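Long-range contacts in translation initiation factor eif-2b-like protein (Chaetomium thermophilum, PDB 4ZEO), which serves as the delta subunit of eIF2B, the GDP-GTP exchange factor of eIF2, and so probably acts in translation initiation: residues V188-E193 with G252-I257; N275-I280 with E296-R301; D282-V287 with A352-L357. All coordinates share one frame; numbering follows the deposited sequence.

Contact 1: residues V188-E193 with G252-I257; sequences VIESYE and GLLEWI
Ile-189 reaches from helix 174-191 to helix 246-277 and meets Leu-253, Leu-254 and Ile-257. CB of Ile-189 lies 4.0 Å from CD2 of Leu-254, and the same methyl sits 3.9 Å from CG2 of Ile-189, the two side chains sliding past each other in opposite directions. With CG1 anti to the carbonyl carbon (chi1 -65°) and the chain extended beyond it, CD1 of Ile-189 is carried to the far helix and comes 3.7 Å from CB of Leu-253, whose side chain crosses it at about a right angle. Ile-189 CD1 also meets Ile-257 CD1 tip to tip, again at 3.7 Å. One residue on, the aliphatic CG of Glu-190 covers CD1 of Leu-254 from the exposed margin, 3.8 Å away. Phe-204 of helix 200-219 packs on Ile-189, and Leu-233 of helix 224-239 on Leu-253, which places the contact inside the all-helical N-terminal bundle. Nearby, Lys-250 NZ bonds to the carbonyl oxygens of Glu-190 and Tyr-192, where helix 174-191 gives out. No hydrogen bond joins the two segments: aliphatic carbons alone make the contact, so shape fit and exclusion of water probably do most to hold this spacing, with Lys-250 adding a polar tie.

Contact 2: residues N275-I280 with E296-R301; sequences NAAQSI and EKTLLR
Thr-298 puts its CG2 against residues 276-277 of helix 246-277, 3.6 Å from CB of Ala-276 and equally near the backbone N of Ala-277. That methyl is anti to the backbone N of Thr-298 (chi1 -64°), which leaves OG1 to turn back and bond to Leu-294 O in its own helix; toward Ala-276 CB the hydroxyl makes packing contact alone. The two alanines let the backbones come close, with CA of Ala-277 5.3 Å from CA of Thr-298. Ala-277 CB rests 3.6 Å from CG of Arg-301, so it is the aliphatic root of the arginine that packs here. On the other flank, CD1 of Ile-280 touches CD2 of Leu-299 at 3.7 Å, the side chains crossing at about a right angle, and CG2 of Thr-298 at 3.9 Å. The long helix of the bundle is thereby packed on helix 293-304, the first helix after a strand in the Rossmann-like domain. Leu-391, on strand 387-391 of the sheet, touches both Ala-276 and Thr-298. Further out, Lys-307 NZ bonds to the carbonyl oxygens of Ala-277 and Ile-280, tying down the backbone of residues 277-280. Beyond its bend at chi2, Arg-301 reaches a salt bridge from NE to Glu-305.

Contact 3: residues D282-V287 with A352-L357; sequences DGDTIV and ASNVFL
Thr-285 O accepts the backbone N-H of Asn-354 at 2.8 Å, the first of three bonds between parallel strands 285-289 and 354-358. Asn-354 O in turn takes Val-287 N at 2.8 Å, with the donor tilted 33° from the carbonyl plane. Val-287 O then receives Phe-356 N at 2.9 Å, almost in line with its C=O bond (177°). Ahead of the first direct bond, a water donates to Ala-352 O at 2.6 Å and accepts from Thr-285 N at 3.1 Å. Ile-286 turns its backbone bonds the other way, to Asn-310 and Thr-312, and Val-355 to Lys-387. Side-chain polar atoms are satisfied locally: Asp-284 OD1 accepts from Asn-281 N, and Ser-353 OG donates to Pro-350 O. On one face, CG2 of Ile-286 approaches the Phe-356 ring obliquely, and CD1 of Ile-286 lies 3.7 Å from CE2 of Phe-356; on the other, Val-287 CB meets Val-355 CG2 at 3.9 Å. Replacing Ile-286 by an alanine is likely to leave the Phe-356 ring without this neighbour and freer to shift. Strand order 3-2-1-4-5-6 is the Rossmann signature, and this is its central 1-4 pair, where backbone bonds set the register and an apolar pair packs on each face.

How the contacts relate
From the N terminus, helix 174-191 is followed by helices 200-219 and 224-239 before the chain returns in helix 246-277; contact 1 closes this strandless 58-residue loop within the helical bundle. The same long helix runs on into contact 2, whose centre is 35 Å from that of contact 1, and so joins bundle to Rossmann-like domain. Contact 2 closes a short 15-residue loop around strand 285-289. Contact 3 starts inside that loop and closes 64 residues later, so the two cross. They also touch: CG1 of Ile-280 packs on CZ of Phe-356 and on CD1 of Ile-286, seating the turn after the long helix on the sheet.

Contact 1: residues V188-E193 with G252-I257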
ATOM      1  N   VAL A 188     -13.496 -14.590   9.952  1.00 48.94           N
ATOM      2  CA  VAL A 188     -14.943 -14.366   9.981  1.00 46.04           C
ATOM      3  C   VAL A 188     -15.665 -15.435   9.159  1.00 49.31           C
ATOM      4  O   VAL A 188     -16.649 -16.016   9.615  1.00 51.75           O
ATOM      5  CB  VAL A 188     -15.297 -12.961   9.454  1.00 41.56           C
ATOM      6  CG1 VAL A 188     -16.795 -12.802   9.277  1.00 41.36           C
ATOM      7  CG2 VAL A 188     -14.738 -11.898  10.371  1.00 38.91           C
ATOM      8  N   ILE A 189     -15.138 -15.719   7.973  1.00 49.79           N
ATOM      9  CA  ILE A 189     -15.687 -16.748   7.107  1.00 52.90           C
ATOM     10  C   ILE A 189     -15.579 -18.136   7.735  1.00 59.36           C
ATOM     11  O   ILE A 189     -16.543 -18.907   7.694  1.00 61.21           O
ATOM     12  CB  ILE A 189     -14.972 -16.742   5.755  1.00 52.34           C
ATOM     13  CG1 ILE A 189     -15.247 -15.427   5.033  1.00 49.03           C
ATOM     14  CG2 ILE A 189     -15.415 -17.904   4.900  1.00 54.73           C
ATOM     15  CD1 ILE A 189     -14.412 -15.237   3.796  1.00 48.68           C
ATOM     16  N   GLU A 190     -14.438 -18.428   8.367  1.00 62.00           N
ATOM     17  CA  GLU A 190     -14.238 -19.714   9.041  1.00 67.79           C
ATOM     18  C   GLU A 190     -15.310 -19.905  10.097  1.00 69.73           C
ATOM     19  O   GLU A 190     -15.930 -20.961  10.189  1.00 73.05           O
ATOM     20  CB  GLU A 190     -12.840 -19.806   9.684  1.00 70.07           C
ATOM     21  CG  GLU A 190     -11.694 -20.096   8.708  1.00 71.45           C
ATOM     22  CD  GLU A 190     -10.308 -20.175   9.376  1.00 73.12           C
ATOM     23  OE1 GLU A 190      -9.925 -19.233  10.114  1.00 70.50           O
ATOM     24  OE2 GLU A 190      -9.611 -21.200   9.177  1.00 76.04           O
ATOM     25  N   SER A 191     -15.539 -18.856  10.872  1.00 68.31           N
ATOM     26  CA  SER A 191     -16.503 -18.877  11.957  1.00 70.79           C
ATOM     27  C   SER A 191     -17.937 -18.950  11.454  1.00 68.37           C
ATOM     28  O   SER A 191     -18.825 -19.403  12.164  1.00 71.32           O
ATOM     29  CB  SER A 191     -16.327 -17.635  12.829  1.00 74.37           C
ATOM     30  OG  SER A 191     -15.202 -17.765  13.679  1.00 81.90           O
ATOM     31  N   TYR A 192     -18.169 -18.442  10.249  1.00 63.67           N
ATOM     32  CA  TYR A 192     -19.531 -18.268   9.760  1.00 61.07           C
ATOM     33  C   TYR A 192     -20.350 -19.562   9.670  1.00 65.32           C
ATOM     34  O   TYR A 192     -19.894 -20.578   9.132  1.00 65.88           O
ATOM     35  CB  TYR A 192     -19.508 -17.594   8.398  1.00 54.25           C
ATOM     36  CG  TYR A 192     -20.883 -17.371   7.841  1.00 53.50           C
ATOM     37  CD1 TYR A 192     -21.697 -16.367   8.351  1.00 51.79           C
ATOM     38  CD2 TYR A 192     -21.383 -18.167   6.809  1.00 54.40           C
ATOM     39  CE1 TYR A 192     -22.963 -16.155   7.847  1.00 51.71           C
ATOM     40  CE2 TYR A 192     -22.648 -17.957   6.299  1.00 53.82           C
ATOM     41  CZ  TYR A 192     -23.431 -16.947   6.822  1.00 53.07           C
ATOM     42  OH  TYR A 192     -24.695 -16.719   6.327  1.00 55.52           O
ATOM     43  N   GLU A 193     -21.577 -19.492  10.176  1.00 67.92           N
ATOM     44  CA  GLU A 193     -22.538 -20.575  10.042  1.00 74.06           C
ATOM     45  C   GLU A 193     -23.843 -20.044   9.482  1.00 71.67           C
ATOM     46  O   GLU A 193     -24.433 -19.133  10.050  1.00 70.85           O
ATOM     47  CB  GLU A 193     -22.793 -21.240  11.388  1.00 81.97           C
ATOM     48  CG  GLU A 193     -21.640 -22.067  11.920  1.00 86.73           C
ATOM     49  CD  GLU A 193     -21.876 -22.479  13.350  1.00 92.93           C
ATOM     50  OE1 GLU A 193     -22.020 -21.574  14.197  1.00 92.09           O
ATOM     51  OE2 GLU A 193     -21.940 -23.698  13.625  1.00 99.58           O
ATOM     52  N   GLY A 252     -14.183 -21.872  -1.028  1.00 74.18           N
ATOM     53  CA  GLY A 252     -13.944 -21.004  -2.171  1.00 71.37           C
ATOM     54  C   GLY A 252     -13.546 -19.581  -1.783  1.00 66.01           C
ATOM     55  O   GLY A 252     -12.684 -18.964  -2.413  1.00 65.56           O
ATOM     56  N   LEU A 253     -14.224 -19.028  -0.784  1.00 61.48           N
ATOM     57  CA  LEU A 253     -13.906 -17.690  -0.297  1.00 55.39           C
ATOM     58  C   LEU A 253     -12.512 -17.680   0.354  1.00 54.03           C
ATOM     59  O   LEU A 253     -11.759 -16.729   0.195  1.00 51.26           O
ATOM     60  CB  LEU A 253     -14.962 -17.223   0.696  1.00 52.90           C
ATOM     61  CG  LEU A 253     -16.290 -16.753   0.115  1.00 53.32           C
ATOM     62  CD1 LEU A 253     -17.238 -16.377   1.249  1.00 52.42           C
ATOM     63  CD2 LEU A 253     -16.096 -15.568  -0.827  1.00 51.13           C
ATOM     64  N   LEU A 254     -12.182 -18.744   1.083  1.00 55.79           N
ATOM     65  CA  LEU A 254     -10.896 -18.841   1.754  1.00 55.64           C
ATOM     66  C   LEU A 254      -9.749 -18.927   0.744  1.00 57.78           C
ATOM     67  O   LEU A 254      -8.697 -18.314   0.929  1.00 54.02           O
ATOM     68  CB  LEU A 254     -10.879 -20.036   2.702  1.00 57.69           C
ATOM     69  CG  LEU A 254     -11.771 -19.861   3.944  1.00 56.19           C
ATOM     70  CD1 LEU A 254     -11.490 -20.926   4.992  1.00 52.32           C
ATOM     71  CD2 LEU A 254     -11.575 -18.479   4.551  1.00 51.63           C
ATOM     72  N   GLU A 255      -9.959 -19.650  -0.349  1.00 63.40           N
ATOM     73  CA  GLU A 255      -8.898 -19.765  -1.332  1.00 66.83           C
ATOM     74  C   GLU A 255      -8.828 -18.509  -2.187  1.00 60.47           C
ATOM     75  O   GLU A 255      -7.773 -18.140  -2.682  1.00 58.70           O
ATOM     76  CB  GLU A 255      -9.119 -21.002  -2.198  1.00 76.21           C
ATOM     77  CG  GLU A 255      -9.045 -22.261  -1.358  1.00 86.32           C
ATOM     78  CD  GLU A 255      -9.571 -23.504  -2.055  1.00 97.02           C
ATOM     79  OE1 GLU A 255      -9.777 -23.465  -3.288  1.00100.95           O
ATOM     80  OE2 GLU A 255      -9.763 -24.529  -1.361  1.00103.74           O
ATOM     81  N   TRP A 256      -9.949 -17.816  -2.295  1.00 56.52           N
ATOM     82  CA  TRP A 256      -9.981 -16.548  -2.977  1.00 53.50           C
ATOM     83  C   TRP A 256      -9.237 -15.440  -2.195  1.00 50.05           C
ATOM     84  O   TRP A 256      -8.561 -14.601  -2.771  1.00 49.23           O
ATOM     85  CB  TRP A 256     -11.425 -16.167  -3.244  1.00 54.13           C
ATOM     86  CG  TRP A 256     -11.522 -14.897  -3.936  1.00 53.14           C
ATOM     87  CD1 TRP A 256     -11.538 -14.694  -5.279  1.00 55.14           C
ATOM     88  CD2 TRP A 256     -11.551 -13.609  -3.323  1.00 48.53           C
ATOM     89  NE1 TRP A 256     -11.599 -13.346  -5.542  1.00 53.14           N
ATOM     90  CE2 TRP A 256     -11.606 -12.655  -4.355  1.00 48.75           C
ATOM     91  CE3 TRP A 256     -11.540 -13.167  -1.997  1.00 48.51           C
ATOM     92  CZ2 TRP A 256     -11.666 -11.280  -4.114  1.00 48.55           C
ATOM     93  CZ3 TRP A 256     -11.594 -11.781  -1.741  1.00 48.21           C
ATOM     94  CH2 TRP A 256     -11.654 -10.861  -2.803  1.00 49.88           C
ATOM     95  N   ILE A 257      -9.402 -15.418  -0.883  1.00 48.02           N
ATOM     96  CA  ILE A 257      -8.674 -14.477  -0.034  1.00 44.22           C
ATOM     97  C   ILE A 257      -7.168 -14.728  -0.080  1.00 45.83           C
ATOM     98  O   ILE A 257      -6.374 -13.793  -0.150  1.00 43.81           O
ATOM     99  CB  ILE A 257      -9.192 -14.552   1.417  1.00 43.11           C
ATOM    100  CG1 ILE A 257     -10.557 -13.867   1.462  1.00 40.26           C
ATOM    101  CG2 ILE A 257      -8.229 -13.902   2.399  1.00 41.83           C
ATOM    102  CD1 ILE A 257     -11.140 -13.724   2.818  1.00 40.26           C
TER

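Contact 2: residues N275-I280 with E296-R301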
ATOM      1  N   ASN A 275      11.356  -5.327 -10.332  1.00 38.74           N
ATOM      2  CA  ASN A 275      11.258  -4.605 -11.586  1.00 39.35           C
ATOM      3  C   ASN A 275      11.731  -3.150 -11.441  1.00 40.06           C
ATOM      4  O   ASN A 275      12.353  -2.616 -12.352  1.00 43.02           O
ATOM      5  CB  ASN A 275       9.828  -4.718 -12.128  1.00 37.94           C
ATOM      6  CG  ASN A 275       9.524  -6.119 -12.636  1.00 38.92           C
ATOM      7  OD1 ASN A 275      10.381  -7.003 -12.567  1.00 40.74           O
ATOM      8  ND2 ASN A 275       8.303  -6.341 -13.114  1.00 38.58           N
ATOM      9  N   ALA A 276      11.489  -2.527 -10.291  1.00 39.08           N
ATOM     10  CA  ALA A 276      11.996  -1.165 -10.061  1.00 40.98           C
ATOM     11  C   ALA A 276      13.532  -1.128  -9.940  1.00 43.62           C
ATOM     12  O   ALA A 276      14.175  -0.181 -10.407  1.00 45.72           O
ATOM     13  CB  ALA A 276      11.354  -0.555  -8.817  1.00 41.91           C
ATOM     14  N   ALA A 277      14.106  -2.165  -9.329  1.00 43.99           N
ATOM     15  CA  ALA A 277      15.551  -2.301  -9.180  1.00 46.19           C
ATOM     16  C   ALA A 277      16.271  -2.406 -10.532  1.00 49.23           C
ATOM     17  O   ALA A 277      17.476  -2.125 -10.645  1.00 50.15           O
ATOM     18  CB  ALA A 277      15.874  -3.524  -8.314  1.00 47.91           C
ATOM     19  N   GLN A 278      15.544  -2.865 -11.544  1.00 51.70           N
ATOM     20  CA  GLN A 278      16.060  -2.920 -12.913  1.00 55.74           C
ATOM     21  C   GLN A 278      16.401  -1.518 -13.412  1.00 55.10           C
ATOM     22  O   GLN A 278      17.303  -1.337 -14.225  1.00 57.59           O
ATOM     23  CB  GLN A 278      15.047  -3.584 -13.843  1.00 57.66           C
ATOM     24  CG  GLN A 278      15.089  -5.086 -13.799  1.00 61.27           C
ATOM     25  CD  GLN A 278      14.006  -5.704 -14.654  1.00 63.83           C
ATOM     26  OE1 GLN A 278      13.112  -5.008 -15.138  1.00 65.97           O
ATOM     27  NE2 GLN A 278      14.046  -7.020 -14.797  1.00 64.55           N
ATOM     28  N   SER A 279      15.630  -0.541 -12.955  1.00 53.06           N
ATOM     29  CA  SER A 279      15.852   0.851 -13.300  1.00 56.10           C
ATOM     30  C   SER A 279      17.128   1.412 -12.683  1.00 61.93           C
ATOM     31  O   SER A 279      17.666   2.397 -13.172  1.00 72.12           O
ATOM     32  CB  SER A 279      14.664   1.702 -12.877  1.00 52.05           C
ATOM     33  OG  SER A 279      13.719   1.763 -13.922  1.00 51.19           O
ATOM     34  N   ILE A 280      17.558   0.841 -11.563  1.00 57.17           N
ATOM     35  CA  ILE A 280      18.764   1.301 -10.898  1.00 54.32           C
ATOM     36  C   ILE A 280      20.017   0.714 -11.523  1.00 57.60           C
ATOM     37  O   ILE A 280      20.084  -0.471 -11.790  1.00 59.78           O
ATOM     38  CB  ILE A 280      18.696   1.006  -9.404  1.00 50.53           C
ATOM     39  CG1 ILE A 280      17.486   1.743  -8.823  1.00 45.69           C
ATOM     40  CG2 ILE A 280      19.986   1.434  -8.704  1.00 52.28           C
ATOM     41  CD1 ILE A 280      17.232   1.465  -7.401  1.00 45.66           C
ATOM     42  N   GLU A 296      12.224   1.055  -0.027  1.00 35.62           N
ATOM     43  CA  GLU A 296      13.213   0.335   0.762  1.00 38.85           C
ATOM     44  C   GLU A 296      13.567  -1.030   0.155  1.00 38.87           C
ATOM     45  O   GLU A 296      14.751  -1.373   0.050  1.00 39.92           O
ATOM     46  CB  GLU A 296      12.701   0.166   2.201  1.00 40.66           C
ATOM     47  CG  GLU A 296      13.636  -0.574   3.149  1.00 43.17           C
ATOM     48  CD  GLU A 296      13.183  -0.459   4.595  1.00 48.41           C
ATOM     49  OE1 GLU A 296      12.325   0.400   4.893  1.00 47.02           O
ATOM     50  OE2 GLU A 296      13.675  -1.227   5.443  1.00 54.35           O
ATOM     51  N   LYS A 297      12.539  -1.786  -0.243  1.00 36.99           N
ATOM     52  CA  LYS A 297      12.718  -3.106  -0.848  1.00 38.10           C
ATOM     53  C   LYS A 297      13.485  -3.032  -2.157  1.00 36.32           C
ATOM     54  O   LYS A 297      14.345  -3.892  -2.451  1.00 37.59           O
ATOM     55  CB  LYS A 297      11.366  -3.779  -1.112  1.00 39.49           C
ATOM     56  CG  LYS A 297      10.544  -4.189   0.107  1.00 42.84           C
ATOM     57  CD  LYS A 297      11.186  -5.232   0.963  1.00 47.88           C
ATOM     58  CE  LYS A 297      10.274  -5.565   2.160  1.00 52.88           C
ATOM     59  NZ  LYS A 297      10.866  -6.596   3.079  1.00 59.71           N
ATOM     60  N   THR A 298      13.171  -2.006  -2.936  1.00 34.01           N
ATOM     61  CA  THR A 298      13.812  -1.797  -4.228  1.00 34.40           C
ATOM     62  C   THR A 298      15.294  -1.522  -4.071  1.00 38.40           C
ATOM     63  O   THR A 298      16.128  -2.145  -4.745  1.00 38.16           O
ATOM     64  CB  THR A 298      13.183  -0.641  -4.979  1.00 33.51           C
ATOM     65  OG1 THR A 298      11.821  -0.969  -5.282  1.00 33.46           O
ATOM     66  CG2 THR A 298      13.949  -0.380  -6.258  1.00 33.72           C
ATOM     67  N   LEU A 299      15.610  -0.611  -3.148  1.00 40.36           N
ATOM     68  CA  LEU A 299      16.993  -0.232  -2.876  1.00 40.34           C
ATOM     69  C   LEU A 299      17.771  -1.421  -2.323  1.00 40.47           C
ATOM     70  O   LEU A 299      18.907  -1.657  -2.714  1.00 42.94           O
ATOM     71  CB  LEU A 299      17.044   0.975  -1.920  1.00 40.67           C
ATOM     72  CG  LEU A 299      16.424   2.258  -2.521  1.00 40.06           C
ATOM     73  CD1 LEU A 299      16.453   3.467  -1.559  1.00 40.67           C
ATOM     74  CD2 LEU A 299      17.116   2.628  -3.846  1.00 39.58           C
ATOM     75  N   LEU A 300      17.161  -2.188  -1.427  1.00 40.77           N
ATOM     76  CA  LEU A 300      17.834  -3.382  -0.902  1.00 43.42           C
ATOM     77  C   LEU A 300      18.049  -4.412  -2.018  1.00 42.49           C
ATOM     78  O   LEU A 300      19.081  -5.065  -2.075  1.00 45.92           O
ATOM     79  CB  LEU A 300      17.051  -3.989   0.277  1.00 43.38           C
ATOM     80  CG  LEU A 300      17.040  -3.082   1.526  1.00 43.32           C
ATOM     81  CD1 LEU A 300      16.179  -3.637   2.671  1.00 43.37           C
ATOM     82  CD2 LEU A 300      18.448  -2.752   2.011  1.00 43.09           C
ATOM     83  N   ARG A 301      17.093  -4.520  -2.928  1.00 40.04           N
ATOM     84  CA  ARG A 301      17.221  -5.459  -4.038  1.00 42.18           C
ATOM     85  C   ARG A 301      18.387  -5.094  -4.975  1.00 43.91           C
ATOM     86  O   ARG A 301      19.202  -5.956  -5.331  1.00 46.45           O
ATOM     87  CB  ARG A 301      15.896  -5.522  -4.816  1.00 41.28           C
ATOM     88  CG  ARG A 301      15.923  -6.378  -6.062  1.00 41.65           C
ATOM     89  CD  ARG A 301      15.841  -7.836  -5.738  1.00 44.29           C
ATOM     90  NE  ARG A 301      15.985  -8.605  -6.964  1.00 47.50           N
ATOM     91  CZ  ARG A 301      15.838  -9.927  -7.071  1.00 48.79           C
ATOM     92  NH1 ARG A 301      15.532 -10.678  -6.017  1.00 48.27           N
ATOM     93  NH2 ARG A 301      15.999 -10.492  -8.254  1.00 49.82           N
TER

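Contact 3: residues D282-V287 with A352-L357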
ATOM      1  N   ASP A 282      24.606   1.068 -11.996  1.00 64.97           N
ATOM      2  CA  ASP A 282      25.823   1.427 -11.274  1.00 66.48           C
ATOM      3  C   ASP A 282      26.138   2.906 -11.471  1.00 63.68           C
ATOM      4  O   ASP A 282      26.105   3.414 -12.592  1.00 63.58           O
ATOM      5  CB  ASP A 282      27.005   0.587 -11.752  1.00 70.85           C
ATOM      6  CG  ASP A 282      27.275  -0.591 -10.860  1.00 72.16           C
ATOM      7  OD1 ASP A 282      26.953  -0.501  -9.664  1.00 70.87           O
ATOM      8  OD2 ASP A 282      27.825  -1.600 -11.346  1.00 75.40           O
ATOM      9  N   GLY A 283      26.461   3.583 -10.375  1.00 61.82           N
ATOM     10  CA  GLY A 283      26.767   5.005 -10.405  1.00 61.27           C
ATOM     11  C   GLY A 283      25.571   5.942 -10.295  1.00 58.33           C
ATOM     12  O   GLY A 283      25.731   7.152 -10.372  1.00 58.74           O
ATOM     13  N   ASP A 284      24.375   5.392 -10.106  1.00 56.13           N
ATOM     14  CA  ASP A 284      23.166   6.216  -9.990  1.00 55.92           C
ATOM     15  C   ASP A 284      23.113   6.952  -8.661  1.00 55.13           C
ATOM     16  O   ASP A 284      23.665   6.510  -7.647  1.00 54.89           O
ATOM     17  CB  ASP A 284      21.891   5.352 -10.119  1.00 54.50           C
ATOM     18  CG  ASP A 284      21.480   5.086 -11.565  1.00 56.17           C
ATOM     19  OD1 ASP A 284      20.455   4.389 -11.770  1.00 53.64           O
ATOM     20  OD2 ASP A 284      22.182   5.537 -12.496  1.00 60.55           O
ATOM     21  N   THR A 285      22.418   8.076  -8.661  1.00 54.63           N
ATOM     22  CA  THR A 285      22.055   8.706  -7.412  1.00 53.33           C
ATOM     23  C   THR A 285      20.557   8.691  -7.309  1.00 48.53           C
ATOM     24  O   THR A 285      19.852   9.137  -8.193  1.00 50.08           O
ATOM     25  CB  THR A 285      22.584  10.134  -7.272  1.00 59.11           C
ATOM     26  OG1 THR A 285      24.009  10.140  -7.474  1.00 66.21           O
ATOM     27  CG2 THR A 285      22.282  10.645  -5.875  1.00 58.08           C
ATOM     28  N   ILE A 286      20.077   8.145  -6.216  1.00 45.39           N
ATOM     29  CA  ILE A 286      18.655   7.991  -5.985  1.00 43.19           C
ATOM     30  C   ILE A 286      18.192   8.939  -4.900  1.00 41.59           C
ATOM     31  O   ILE A 286      18.869   9.086  -3.883  1.00 45.21           O
ATOM     32  CB  ILE A 286      18.296   6.544  -5.557  1.00 49.35           C
ATOM     33  CG1 ILE A 286      18.979   5.522  -6.477  1.00 51.27           C
ATOM     34  CG2 ILE A 286      16.802   6.373  -5.525  1.00 46.64           C
ATOM     35  CD1 ILE A 286      18.379   5.464  -7.855  1.00 52.92           C
ATOM     36  N   VAL A 287      17.047   9.579  -5.122  1.00 36.34           N
ATOM     37  CA  VAL A 287      16.446  10.431  -4.113  1.00 36.15           C
ATOM     38  C   VAL A 287      15.115   9.835  -3.655  1.00 35.80           C
ATOM     39  O   VAL A 287      14.334   9.315  -4.454  1.00 34.24           O
ATOM     40  CB  VAL A 287      16.226  11.866  -4.634  1.00 39.91           C
ATOM     41  CG1 VAL A 287      15.639  12.741  -3.518  1.00 37.53           C
ATOM     42  CG2 VAL A 287      17.553  12.460  -5.153  1.00 32.31           C
ATOM     43  N   ALA A 352      20.377  14.797 -12.939  1.00 49.93           N
ATOM     44  CA  ALA A 352      20.873  13.438 -13.159  1.00 50.96           C
ATOM     45  C   ALA A 352      20.305  12.391 -12.186  1.00 51.32           C
ATOM     46  O   ALA A 352      20.318  11.204 -12.487  1.00 51.58           O
ATOM     47  CB  ALA A 352      22.369  13.421 -13.120  1.00 53.19           C
ATOM     48  N   SER A 353      19.863  12.820 -11.011  1.00 50.98           N
ATOM     49  CA  SER A 353      19.356  11.895  -9.989  1.00 51.88           C
ATOM     50  C   SER A 353      18.031  11.230 -10.403  1.00 51.88           C
ATOM     51  O   SER A 353      17.322  11.713 -11.294  1.00 51.49           O
ATOM     52  CB  SER A 353      19.176  12.605  -8.635  1.00 51.69           C
ATOM     53  OG  SER A 353      18.013  13.430  -8.626  1.00 50.80           O
ATOM     54  N   ASN A 354      17.694  10.121  -9.749  1.00 51.45           N
ATOM     55  CA  ASN A 354      16.381   9.528  -9.950  1.00 52.32           C
ATOM     56  C   ASN A 354      15.584   9.506  -8.649  1.00 47.68           C
ATOM     57  O   ASN A 354      16.059   9.023  -7.628  1.00 47.84           O
ATOM     58  CB  ASN A 354      16.515   8.102 -10.491  1.00 58.87           C
ATOM     59  CG  ASN A 354      16.857   8.070 -11.968  1.00 66.22           C
ATOM     60  OD1 ASN A 354      16.020   8.341 -12.819  1.00 71.35           O
ATOM     61  ND2 ASN A 354      18.097   7.716 -12.272  1.00 68.44           N
ATOM     62  N   VAL A 355      14.336   9.946  -8.708  1.00 43.49           N
ATOM     63  CA  VAL A 355      13.514  10.021  -7.520  1.00 39.39           C
ATOM     64  C   VAL A 355      12.539   8.836  -7.502  1.00 37.75           C
ATOM     65  O   VAL A 355      11.801   8.627  -8.456  1.00 37.41           O
ATOM     66  CB  VAL A 355      12.729  11.348  -7.480  1.00 38.22           C
ATOM     67  CG1 VAL A 355      11.787  11.368  -6.311  1.00 35.68           C
ATOM     68  CG2 VAL A 355      13.671  12.557  -7.452  1.00 39.81           C
ATOM     69  N   PHE A 356      12.576   8.050  -6.431  1.00 37.01           N
ATOM     70  CA  PHE A 356      11.656   6.939  -6.241  1.00 35.61           C
ATOM     71  C   PHE A 356      10.764   7.282  -5.074  1.00 37.39           C
ATOM     72  O   PHE A 356      11.246   7.564  -3.990  1.00 39.02           O
ATOM     73  CB  PHE A 356      12.374   5.615  -5.955  1.00 36.75           C
ATOM     74  CG  PHE A 356      13.028   4.986  -7.154  1.00 38.78           C
ATOM     75  CD1 PHE A 356      12.453   3.899  -7.782  1.00 40.47           C
ATOM     76  CD2 PHE A 356      14.234   5.461  -7.633  1.00 40.47           C
ATOM     77  CE1 PHE A 356      13.073   3.310  -8.895  1.00 42.99           C
ATOM     78  CE2 PHE A 356      14.852   4.882  -8.748  1.00 40.95           C
ATOM     79  CZ  PHE A 356      14.279   3.813  -9.372  1.00 41.25           C
ATOM     80  N   LEU A 357       9.462   7.252  -5.305  1.00 36.76           N
ATOM     81  CA  LEU A 357       8.475   7.570  -4.288  1.00 35.59           C
ATOM     82  C   LEU A 357       7.418   6.476  -4.144  1.00 38.08           C
ATOM     83  O   LEU A 357       7.090   5.779  -5.108  1.00 41.59           O
ATOM     84  CB  LEU A 357       7.818   8.905  -4.636  1.00 34.09           C
ATOM     85  CG  LEU A 357       8.374  10.275  -4.204  1.00 38.29           C
ATOM     86  CD1 LEU A 357       9.691  10.344  -3.400  1.00 39.78           C
ATOM     87  CD2 LEU A 357       8.286  11.335  -5.322  1.00 38.35           C
TER
HETATM   88  O   HOH W   1      21.402   9.178 -11.373  1.00 55.70           O